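Side-chain contacts in cation-transporting ATPase, E1-E2 family protein (Streptococcus pneumoniae, PDB 4F2F), which probably exports copper(I) from the cell at the cost of ATP, this fragment being its copper-binding domain of cupredoxin fold: residues 30-33 and 39-42; 52-57 and 63-68. All coordinates share one frame; numbering follows the deposited sequence.

Overall arrangement
Contact 1 lies in the core of the cupredoxin sandwich, where strands 29-33 and 38-44 face each other through apolar side chains. Contact 2 is partly buried and joins neighbouring strands, 53-56 and 61-64, of one beta hairpin. The chemistry differs with the place. Residues 30-33 and 39-42 meet by methyl groups alone, their backbones far apart. Residues 52-57 and 63-68 are held mainly by backbone hydrogen bonds, with one isoleucine pair turned inward. The centres of the two contacts are about 15 Å apart, yet the contacts touch: I40 packs on F56, and F42 on both F56 and I54, so both feed one hydrophobic core.

Contact 1: residues 30-33 and 39-42; sequences IQLQ and EITF
I30 and I40 meet tip to tip across the interior of the cupredoxin-fold beta sandwich. The two strands are not neighbours in the sheet. Their nearest CA atoms, those of I30 and I40, are 9.8 Å apart, and only side chains bridge that distance. The tight part is the isoleucine pair, where CD1 of I30 lies 3.9 Å from CD1 of I40. In I30 the branch that makes this contact, CG1, stands between the backbone N and the carbonyl carbon (chi1 71°), and its extended end carries CD1 across to I40. The contact is looser at L32, which reaches the same methyl of I40 with one branch. All three residues are buried. Y96 of strand 93-99 packs on I30 and L32, while I19 and F56 pack on I40, so the small patch belongs to a wider apolar core. The outer faces of the two strands are different: Q31 and Q33 on one, E39 and T41 on the other, are partly exposed. Q31 and Q33 lie beside V99, and E39 has long, weak ion pairs with K16 and R74. At the loose end of the core contact, CD1 of L32 stays 4.3 Å from CD1 of I40.

Contact 2: residues 52-57 and 63-68; sequences KEILFE and EPIGVD
I54 and I65 cross obliquely on the inner side of the hairpin formed by strands 53-56 and 61-64. CG2 of I65 lies against the CG1-CD1 branch of I54, 4.0 Å from its CG1, and it is about as close to CD1. The CD1 methyls of the two residues also approach each other, at 4.1 Å. CG1 of I65 is anti to the backbone N (chi1 -177°), which leaves CG2 between N and the carbonyl carbon and directed at I54. F42 packs on I54 from strand 38-44, and CG2 of I54 meets the ring of F56 at its edge, in plane.

The other face is more open. E53 and P64 form a non-hydrogen-bonded antiparallel pair there. CG of E53 sits 4.1 Å from CA of P64, and the rest of the E53 chain runs on extended. The long chain of K52 leads away from residues 63-68. The side chain of K52 lies about 8 Å from a bound copper(I) ion, and the chain just before it supplies the copper ligand C50.

The backbones are tied by three bonds. I54 and E63 are a hydrogen-bonded pair. N of I54 donates to O of E63 at 2.8 Å, and N of E63 returns a bond to O of I54, lying in the carbonyl plane. Past the last strand pair, N of I65 bonds to O of K52 at 2.8 Å, but from 43° out of the carbonyl plane. E63 starts on the face of I54, but its end leads away from residues 52-57, and OE1 makes a salt bridge with NZ of K71, which also bonds O of P64.

Three backbone bonds thus set the register, I54 and I65 add apolar packing on the core side, and the charge of E63 is met by K71.

Contact 1: residues 30-33 and 39-42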
ATOM      1  N   ILE A  30       5.604  -0.966   4.591  1.00 20.09           N
ATOM      2  CA  ILE A  30       6.359  -1.642   3.546  1.00 19.09           C
ATOM      3  C   ILE A  30       7.530  -0.793   3.071  1.00 22.44           C
ATOM      4  O   ILE A  30       7.595   0.407   3.343  1.00 20.87           O
ATOM      5  CB  ILE A  30       5.466  -2.008   2.342  1.00 21.24           C
ATOM      6  CG1 ILE A  30       5.067  -0.755   1.561  1.00 19.69           C
ATOM      7  CG2 ILE A  30       4.233  -2.779   2.795  1.00 20.45           C
ATOM      8  CD1 ILE A  30       4.226  -1.046   0.333  1.00 18.92           C
ATOM      9  N   GLN A  31       8.457  -1.430   2.361  1.00 22.42           N
ATOM     10  CA  GLN A  31       9.611  -0.742   1.802  1.00 20.86           C
ATOM     11  C   GLN A  31       9.643  -0.912   0.287  1.00 22.61           C
ATOM     12  O   GLN A  31       9.398  -2.004  -0.232  1.00 23.85           O
ATOM     13  CB  GLN A  31      10.906  -1.272   2.424  1.00 23.06           C
ATOM     14  CG  GLN A  31      12.163  -0.579   1.920  1.00 24.17           C
ATOM     15  CD  GLN A  31      13.436  -1.220   2.437  1.00 29.79           C
ATOM     16  OE1 GLN A  31      13.808  -1.046   3.598  1.00 33.45           O
ATOM     17  NE2 GLN A  31      14.115  -1.965   1.572  1.00 29.26           N
ATOM     18  N   LEU A  32       9.933   0.177  -0.416  1.00 20.93           N
ATOM     19  CA  LEU A  32       9.992   0.167  -1.873  1.00 22.71           C
ATOM     20  C   LEU A  32      11.309   0.765  -2.357  1.00 27.16           C
ATOM     21  O   LEU A  32      11.856   1.667  -1.725  1.00 25.69           O
ATOM     22  CB  LEU A  32       8.826   0.964  -2.459  1.00 23.85           C
ATOM     23  CG  LEU A  32       7.404   0.544  -2.088  1.00 21.73           C
ATOM     24  CD1 LEU A  32       6.404   1.529  -2.666  1.00 23.10           C
ATOM     25  CD2 LEU A  32       7.106  -0.868  -2.572  1.00 22.10           C
ATOM     26  N   GLN A  33      11.808   0.262  -3.481  1.00 25.87           N
ATOM     27  CA  GLN A  33      13.011   0.804  -4.102  1.00 27.52           C
ATOM     28  C   GLN A  33      12.651   1.954  -5.038  1.00 22.71           C
ATOM     29  O   GLN A  33      11.726   1.840  -5.842  1.00 25.52           O
ATOM     30  CB  GLN A  33      13.746  -0.293  -4.880  1.00 28.57           C
ATOM     31  CG  GLN A  33      14.384  -1.363  -4.003  1.00 37.39           C
ATOM     32  CD  GLN A  33      15.648  -0.878  -3.320  1.00 39.36           C
ATOM     33  OE1 GLN A  33      16.450  -0.160  -3.914  1.00 39.13           O
ATOM     34  NE2 GLN A  33      15.830  -1.268  -2.063  1.00 44.86           N
ATOM     35  N   GLU A  39       3.842  -2.453  -7.821  1.00 18.48           N
ATOM     36  CA  GLU A  39       2.466  -2.924  -7.839  1.00 20.30           C
ATOM     37  C   GLU A  39       2.093  -3.432  -6.454  1.00 15.88           C
ATOM     38  O   GLU A  39       2.595  -4.458  -5.994  1.00 16.88           O
ATOM     39  CB  GLU A  39       2.259  -4.003  -8.908  1.00 21.98           C
ATOM     40  CG  GLU A  39       2.320  -3.471 -10.334  1.00 26.08           C
ATOM     41  CD  GLU A  39       1.790  -4.453 -11.367  1.00 26.83           C
ATOM     42  OE1 GLU A  39       1.242  -5.504 -10.973  1.00 29.03           O
ATOM     43  OE2 GLU A  39       1.921  -4.167 -12.577  1.00 29.13           O
ATOM     44  N   ILE A  40       1.221  -2.685  -5.787  1.00 17.82           N
ATOM     45  CA  ILE A  40       0.799  -3.015  -4.440  1.00 17.44           C
ATOM     46  C   ILE A  40      -0.631  -3.525  -4.484  1.00 16.13           C
ATOM     47  O   ILE A  40      -1.564  -2.764  -4.735  1.00 18.48           O
ATOM     48  CB  ILE A  40       0.885  -1.792  -3.516  1.00 18.58           C
ATOM     49  CG1 ILE A  40       2.262  -1.140  -3.634  1.00 17.73           C
ATOM     50  CG2 ILE A  40       0.600  -2.189  -2.079  1.00 18.70           C
ATOM     51  CD1 ILE A  40       2.377   0.176  -2.896  1.00 19.69           C
ATOM     52  N   THR A  41      -0.791  -4.821  -4.251  1.00 17.30           N
ATOM     53  CA  THR A  41      -2.096  -5.458  -4.341  1.00 16.71           C
ATOM     54  C   THR A  41      -2.790  -5.472  -2.988  1.00 17.84           C
ATOM     55  O   THR A  41      -2.307  -6.078  -2.032  1.00 18.23           O
ATOM     56  CB  THR A  41      -1.981  -6.890  -4.885  1.00 18.11           C
ATOM     57  OG1 THR A  41      -1.461  -6.843  -6.218  1.00 20.30           O
ATOM     58  CG2 THR A  41      -3.342  -7.573  -4.905  1.00 17.78           C
ATOM     59  N   PHE A  42      -3.926  -4.787  -2.922  1.00 15.26           N
ATOM     60  CA  PHE A  42      -4.752  -4.757  -1.723  1.00 14.72           C
ATOM     61  C   PHE A  42      -5.902  -5.747  -1.846  1.00 15.52           C
ATOM     62  O   PHE A  42      -6.577  -5.798  -2.873  1.00 17.38           O
ATOM     63  CB  PHE A  42      -5.332  -3.358  -1.516  1.00 16.32           C
ATOM     64  CG  PHE A  42      -4.349  -2.356  -0.978  1.00 14.08           C
ATOM     65  CD1 PHE A  42      -3.441  -1.731  -1.819  1.00 15.59           C
ATOM     66  CD2 PHE A  42      -4.349  -2.022   0.365  1.00 16.28           C
ATOM     67  CE1 PHE A  42      -2.542  -0.802  -1.323  1.00 15.16           C
ATOM     68  CE2 PHE A  42      -3.454  -1.093   0.862  1.00 15.58           C
ATOM     69  CZ  PHE A  42      -2.550  -0.483   0.017  1.00 16.30           C
TER

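Contact 2: residues 52-57 and 63-68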
ATOM      1  N   LYS A  52     -13.478   0.897   2.135  1.00 14.61           N
ATOM      2  CA  LYS A  52     -14.012   0.877   0.771  1.00 15.36           C
ATOM      3  C   LYS A  52     -13.144   1.637  -0.231  1.00 15.96           C
ATOM      4  O   LYS A  52     -13.374   1.559  -1.437  1.00 15.06           O
ATOM      5  CB  LYS A  52     -15.448   1.411   0.727  1.00 14.99           C
ATOM      6  CG  LYS A  52     -15.575   2.923   0.846  1.00 17.51           C
ATOM      7  CD  LYS A  52     -17.030   3.358   0.705  1.00 18.04           C
ATOM      8  CE  LYS A  52     -17.139   4.867   0.583  1.00 20.15           C
ATOM      9  NZ  LYS A  52     -18.554   5.301   0.411  1.00 25.80           N
ATOM     10  N   GLU A  53     -12.151   2.365   0.266  1.00 14.19           N
ATOM     11  CA  GLU A  53     -11.245   3.117  -0.598  1.00 14.86           C
ATOM     12  C   GLU A  53      -9.798   2.999  -0.135  1.00 15.97           C
ATOM     13  O   GLU A  53      -9.527   2.773   1.044  1.00 15.56           O
ATOM     14  CB  GLU A  53     -11.671   4.589  -0.680  1.00 15.22           C
ATOM     15  CG  GLU A  53     -12.936   4.811  -1.499  1.00 15.07           C
ATOM     16  CD  GLU A  53     -13.653   6.098  -1.142  1.00 18.49           C
ATOM     17  OE1 GLU A  53     -13.132   6.867  -0.307  1.00 19.25           O
ATOM     18  OE2 GLU A  53     -14.748   6.337  -1.697  1.00 23.27           O
ATOM     19  N   ILE A  54      -8.882   3.144  -1.087  1.00 13.88           N
ATOM     20  CA  ILE A  54      -7.450   3.122  -0.824  1.00 13.50           C
ATOM     21  C   ILE A  54      -6.866   4.469  -1.227  1.00 15.26           C
ATOM     22  O   ILE A  54      -7.058   4.922  -2.358  1.00 14.91           O
ATOM     23  CB  ILE A  54      -6.752   2.020  -1.643  1.00 15.39           C
ATOM     24  CG1 ILE A  54      -7.409   0.663  -1.385  1.00 16.34           C
ATOM     25  CG2 ILE A  54      -5.258   1.979  -1.331  1.00 18.62           C
ATOM     26  CD1 ILE A  54      -7.065  -0.386  -2.422  1.00 18.60           C
ATOM     27  N   LEU A  55      -6.151   5.107  -0.307  1.00 13.65           N
ATOM     28  CA  LEU A  55      -5.633   6.449  -0.545  1.00 15.21           C
ATOM     29  C   LEU A  55      -4.112   6.511  -0.474  1.00 15.52           C
ATOM     30  O   LEU A  55      -3.514   6.182   0.550  1.00 14.59           O
ATOM     31  CB  LEU A  55      -6.241   7.441   0.458  1.00 15.16           C
ATOM     32  CG  LEU A  55      -5.726   8.883   0.422  1.00 16.20           C
ATOM     33  CD1 LEU A  55      -6.042   9.548  -0.909  1.00 17.67           C
ATOM     34  CD2 LEU A  55      -6.306   9.693   1.575  1.00 18.11           C
ATOM     35  N   PHE A  56      -3.501   6.923  -1.580  1.00 16.99           N
ATOM     36  CA  PHE A  56      -2.087   7.285  -1.614  1.00 15.90           C
ATOM     37  C   PHE A  56      -2.009   8.755  -2.017  1.00 19.23           C
ATOM     38  O   PHE A  56      -1.809   9.078  -3.187  1.00 18.63           O
ATOM     39  CB  PHE A  56      -1.328   6.419  -2.627  1.00 17.06           C
ATOM     40  CG  PHE A  56      -0.994   5.031  -2.133  1.00 17.07           C
ATOM     41  CD1 PHE A  56       0.321   4.671  -1.888  1.00 16.63           C
ATOM     42  CD2 PHE A  56      -1.987   4.083  -1.931  1.00 15.69           C
ATOM     43  CE1 PHE A  56       0.643   3.399  -1.442  1.00 16.66           C
ATOM     44  CE2 PHE A  56      -1.673   2.807  -1.485  1.00 18.37           C
ATOM     45  CZ  PHE A  56      -0.356   2.464  -1.242  1.00 16.60           C
ATOM     46  N   GLU A  57      -2.183   9.639  -1.039  1.00 17.61           N
ATOM     47  CA  GLU A  57      -2.368  11.064  -1.297  1.00 18.41           C
ATOM     48  C   GLU A  57      -1.228  11.679  -2.105  1.00 19.99           C
ATOM     49  O   GLU A  57      -1.459  12.499  -2.994  1.00 21.75           O
ATOM     50  CB  GLU A  57      -2.534  11.824   0.024  1.00 18.77           C
ATOM     51  CG  GLU A  57      -2.989  13.269  -0.125  1.00 23.64           C
ATOM     52  CD  GLU A  57      -4.498  13.412  -0.089  1.00 29.50           C
ATOM     53  OE1 GLU A  57      -5.096  13.156   0.979  1.00 29.72           O
ATOM     54  OE2 GLU A  57      -5.088  13.771  -1.130  1.00 40.21           O
ATOM     55  N   GLU A  63      -8.578   5.013  -4.862  1.00 15.84           N
ATOM     56  CA  GLU A  63      -9.170   3.906  -5.594  1.00 14.73           C
ATOM     57  C   GLU A  63     -10.219   3.188  -4.759  1.00 15.64           C
ATOM     58  O   GLU A  63      -9.958   2.827  -3.614  1.00 16.08           O
ATOM     59  CB  GLU A  63      -8.074   2.914  -5.997  1.00 17.01           C
ATOM     60  CG  GLU A  63      -8.550   1.751  -6.846  1.00 21.80           C
ATOM     61  CD  GLU A  63      -8.944   2.180  -8.243  1.00 24.24           C
ATOM     62  OE1 GLU A  63      -9.744   1.465  -8.883  1.00 25.91           O
ATOM     63  OE2 GLU A  63      -8.451   3.231  -8.704  1.00 27.69           O
ATOM     64  N   PRO A  64     -11.414   2.973  -5.329  1.00 15.32           N
ATOM     65  CA  PRO A  64     -12.418   2.182  -4.614  1.00 18.33           C
ATOM     66  C   PRO A  64     -12.042   0.706  -4.622  1.00 15.53           C
ATOM     67  O   PRO A  64     -11.343   0.245  -5.530  1.00 16.95           O
ATOM     68  CB  PRO A  64     -13.687   2.403  -5.440  1.00 16.00           C
ATOM     69  CG  PRO A  64     -13.185   2.661  -6.822  1.00 20.58           C
ATOM     70  CD  PRO A  64     -11.884   3.408  -6.657  1.00 17.69           C
ATOM     71  N   ILE A  65     -12.491  -0.026  -3.610  1.00 15.45           N
ATOM     72  CA  ILE A  65     -12.276  -1.463  -3.571  1.00 16.78           C
ATOM     73  C   ILE A  65     -13.465  -2.141  -2.898  1.00 17.14           C
ATOM     74  O   ILE A  65     -13.864  -1.766  -1.794  1.00 16.82           O
ATOM     75  CB  ILE A  65     -10.933  -1.831  -2.880  1.00 15.96           C
ATOM     76  CG1 ILE A  65     -10.691  -3.344  -2.931  1.00 16.37           C
ATOM     77  CG2 ILE A  65     -10.882  -1.300  -1.454  1.00 17.03           C
ATOM     78  CD1 ILE A  65      -9.327  -3.763  -2.413  1.00 17.62           C
ATOM     79  N   GLY A  66     -14.036  -3.124  -3.583  1.00 18.25           N
ATOM     80  CA  GLY A  66     -15.228  -3.798  -3.107  1.00 20.69           C
ATOM     81  C   GLY A  66     -14.913  -4.921  -2.142  1.00 18.96           C
ATOM     82  O   GLY A  66     -13.767  -5.355  -2.028  1.00 17.97           O
ATOM     83  N   VAL A  67     -15.940  -5.391  -1.442  1.00 21.24           N
ATOM     84  CA  VAL A  67     -15.786  -6.494  -0.507  1.00 19.82           C
ATOM     85  C   VAL A  67     -15.229  -7.723  -1.217  1.00 20.64           C
ATOM     86  O   VAL A  67     -15.746  -8.139  -2.256  1.00 22.08           O
ATOM     87  CB  VAL A  67     -17.126  -6.852   0.157  1.00 23.85           C
ATOM     88  CG1 VAL A  67     -16.910  -7.840   1.294  1.00 25.57           C
ATOM     89  CG2 VAL A  67     -17.816  -5.595   0.664  1.00 23.56           C
ATOM     90  N   ASP A  68     -14.168  -8.291  -0.651  1.00 21.86           N
ATOM     91  CA  ASP A  68     -13.526  -9.488  -1.196  1.00 20.95           C
ATOM     92  C   ASP A  68     -12.906  -9.272  -2.573  1.00 22.85           C
ATOM     93  O   ASP A  68     -12.610 -10.235  -3.281  1.00 27.22           O
ATOM     94  CB  ASP A  68     -14.507 -10.664  -1.243  1.00 25.73           C
ATOM     95  CG  ASP A  68     -14.965 -11.095   0.135  1.00 33.77           C
ATOM     96  OD1 ASP A  68     -14.272 -10.776   1.125  1.00 39.27           O
ATOM     97  OD2 ASP A  68     -16.017 -11.759   0.228  1.00 46.41           O
TER